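Local coordinates for protein DegQ (PDB 3PV2) that is probably a serine protease and chaperone of the HtrA family, with a trypsin-like domain and two PDZ domains, and assembles into a self-compartmentizing 12-mer, at residues 437-442 and 446-451. Sequence-based numbering, arbitrary orientation.
Sequences VQVLRG and MYLLVI
V437 and L448 exchange two backbone hydrogen bonds, V437 N to L448 O at 3.0 Å and L448 N to V437 O at 2.8 Å, which identifies them as a hydrogen-bonded antiparallel pair. V439 and M446 form the next such pair: V439 N donates to M446 O at 2.8 Å in an almost straight bond (N-H...O 176°), while M446 N returns to V439 O. Between them, Q438 and Y447 make a non-hydrogen-bonded pair with their CA atoms 4.4 Å apart, and Y447 CA approaches V437 O at 3.3 Å in a CA-H...O contact. With its backbone N turned away from 437-442, Y447 donates instead to the side chain of Q265 of a second subunit. The two strands are the C-terminal beta hairpin of the second PDZ domain, 435-441 with 444-450, and strand 435-441 pairs on its other edge with 409-413. On the Q438 face, the extended glutamine chain, CG anti to the backbone N (chi1 -177°), crosses the tyrosine ring obliquely. Its CG sits over one ring face, 4.2 Å from the centroid, as a CH-pi contact, and the planes of the amide and the ring are 15° apart, the amide stacked near CZ and OH. S412 OG and the carbonyl of S287 of the second subunit hold that amide by hydrogen bonds, fixing its rotation. On the face of V437, V439, M446 and L448 the side-chain contacts are apolar. V439 CG2 meets both L448 CD2, at 3.6 Å, and M446 CG, whereas V437 CG2 packs on L448 CB. Farther along, V437 CG1 touches V450 CG2 more loosely at 4.2 Å, where V450 also leans on A398 and A402 of helix 398-402.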
loop_
_atom_site.group_PDB
_atom_site.type_symbol
_atom_site.label_atom_id
_atom_site.label_comp_id
_atom_site.label_asym_id
_atom_site.label_seq_id
_atom_site.Cartn_x
_atom_site.Cartn_y
_atom_site.Cartn_z
ATOM N N VAL B 437 -20.847 -53.338 2.551
ATOM C CA VAL B 437 -19.444 -53.358 2.038
ATOM C C VAL B 437 -18.500 -52.990 3.181
ATOM O O VAL B 437 -18.843 -52.222 4.112
ATOM C CB VAL B 437 -19.213 -52.436 0.881
ATOM C CG1 VAL B 437 -20.269 -52.683 -0.162
ATOM C CG2 VAL B 437 -19.423 -51.029 1.320
ATOM N N GLN B 438 -17.409 -53.720 3.266
ATOM C CA GLN B 438 -16.353 -53.337 4.150
ATOM C C GLN B 438 -15.277 -52.651 3.326
ATOM O O GLN B 438 -14.747 -53.239 2.386
ATOM C CB GLN B 438 -15.731 -54.582 4.810
ATOM C CG GLN B 438 -14.660 -54.247 5.794
ATOM C CD GLN B 438 -14.060 -55.485 6.433
ATOM O OE1 GLN B 438 -14.271 -56.586 5.925
ATOM N NE2 GLN B 438 -13.197 -55.307 7.460
ATOM N N VAL B 439 -14.965 -51.395 3.664
ATOM C CA VAL B 439 -13.999 -50.616 2.894
ATOM C C VAL B 439 -12.770 -50.327 3.699
ATOM O O VAL B 439 -12.868 -50.035 4.897
ATOM C CB VAL B 439 -14.554 -49.262 2.338
ATOM C CG1 VAL B 439 -15.665 -49.439 1.181
ATOM C CG2 VAL B 439 -15.024 -48.307 3.393
ATOM N N LEU B 440 -11.592 -50.399 3.070
ATOM C CA LEU B 440 -10.355 -49.996 3.702
ATOM C C LEU B 440 -10.093 -48.608 3.160
ATOM O O LEU B 440 -10.191 -48.371 1.948
ATOM C CB LEU B 440 -9.228 -50.934 3.277
ATOM C CG LEU B 440 -8.592 -51.926 4.255
ATOM C CD1 LEU B 440 -9.595 -52.749 5.111
ATOM C CD2 LEU B 440 -7.558 -52.809 3.597
ATOM N N ARG B 441 -9.720 -47.693 4.051
ATOM C CA ARG B 441 -9.446 -46.343 3.655
ATOM C C ARG B 441 -8.184 -45.915 4.427
ATOM O O ARG B 441 -8.217 -45.743 5.654
ATOM C CB ARG B 441 -10.632 -45.430 4.031
ATOM C CG ARG B 441 -10.278 -43.906 3.863
ATOM C CD ARG B 441 -11.520 -42.953 3.849
ATOM N NE ARG B 441 -12.693 -43.561 3.176
ATOM C CZ ARG B 441 -13.939 -43.150 3.321
ATOM N NH1 ARG B 441 -14.211 -42.156 4.163
ATOM N NH2 ARG B 441 -14.927 -43.770 2.657
ATOM N N GLY B 442 -7.106 -45.785 3.700
ATOM C CA GLY B 442 -5.766 -45.617 4.319
ATOM C C GLY B 442 -5.488 -46.614 5.428
ATOM O O GLY B 442 -5.423 -47.776 5.167
ATOM N N MET B 446 -14.027 -49.378 7.445
ATOM C CA MET B 446 -15.365 -49.288 7.954
ATOM C C MET B 446 -16.387 -50.094 7.165
ATOM O O MET B 446 -16.194 -50.343 5.973
ATOM C CB MET B 446 -15.857 -47.859 8.052
ATOM C CG MET B 446 -15.784 -47.094 6.775
ATOM S SD MET B 446 -16.207 -45.342 7.199
ATOM C CE MET B 446 -16.983 -45.546 8.818
ATOM N N TYR B 447 -17.476 -50.447 7.853
ATOM C CA TYR B 447 -18.584 -51.059 7.198
ATOM C C TYR B 447 -19.610 -50.002 6.735
ATOM O O TYR B 447 -19.886 -49.099 7.498
ATOM C CB TYR B 447 -19.307 -52.076 8.104
ATOM C CG TYR B 447 -18.564 -53.370 8.271
ATOM C CD1 TYR B 447 -18.774 -54.429 7.382
ATOM C CD2 TYR B 447 -17.740 -53.593 9.392
ATOM C CE1 TYR B 447 -18.110 -55.635 7.525
ATOM C CE2 TYR B 447 -17.098 -54.776 9.568
ATOM C CZ TYR B 447 -17.282 -55.826 8.640
ATOM O OH TYR B 447 -16.689 -57.040 8.845
ATOM N N LEU B 448 -20.157 -50.138 5.517
ATOM C CA LEU B 448 -21.087 -49.114 4.986
ATOM C C LEU B 448 -22.227 -49.904 4.417
ATOM O O LEU B 448 -22.000 -50.978 3.897
ATOM C CB LEU B 448 -20.376 -48.469 3.818
ATOM C CG LEU B 448 -19.599 -47.190 4.009
ATOM C CD1 LEU B 448 -19.485 -46.699 5.432
ATOM C CD2 LEU B 448 -18.405 -47.102 3.135
ATOM N N LEU B 449 -23.436 -49.399 4.447
ATOM C CA LEU B 449 -24.518 -50.112 3.847
ATOM C C LEU B 449 -24.975 -49.329 2.684
ATOM O O LEU B 449 -25.332 -48.216 2.839
ATOM C CB LEU B 449 -25.655 -50.162 4.833
ATOM C CG LEU B 449 -25.833 -51.462 5.588
ATOM C CD1 LEU B 449 -27.009 -51.261 6.592
ATOM C CD2 LEU B 449 -26.213 -52.598 4.585
ATOM N N VAL B 450 -24.898 -49.887 1.505
ATOM C CA VAL B 450 -25.322 -49.228 0.331
ATOM C C VAL B 450 -26.775 -49.658 0.072
ATOM O O VAL B 450 -27.085 -50.832 0.051
ATOM C CB VAL B 450 -24.455 -49.688 -0.838
ATOM C CG1 VAL B 450 -24.935 -48.907 -2.132
ATOM C CG2 VAL B 450 -22.951 -49.429 -0.497
ATOM N N ILE B 451 -27.678 -48.696 -0.072
ATOM C CA ILE B 451 -29.102 -49.040 -0.151
ATOM C C ILE B 451 -29.718 -48.257 -1.282
ATOM O O ILE B 451 -30.713 -48.686 -1.847
ATOM C CB ILE B 451 -29.896 -48.680 1.115
ATOM C CG1 ILE B 451 -29.726 -47.211 1.495
ATOM C CG2 ILE B 451 -29.528 -49.584 2.405
ATOM C CD1 ILE B 451 -30.528 -46.853 2.828
ATOM O OXT ILE B 451 -29.283 -47.161 -1.627
#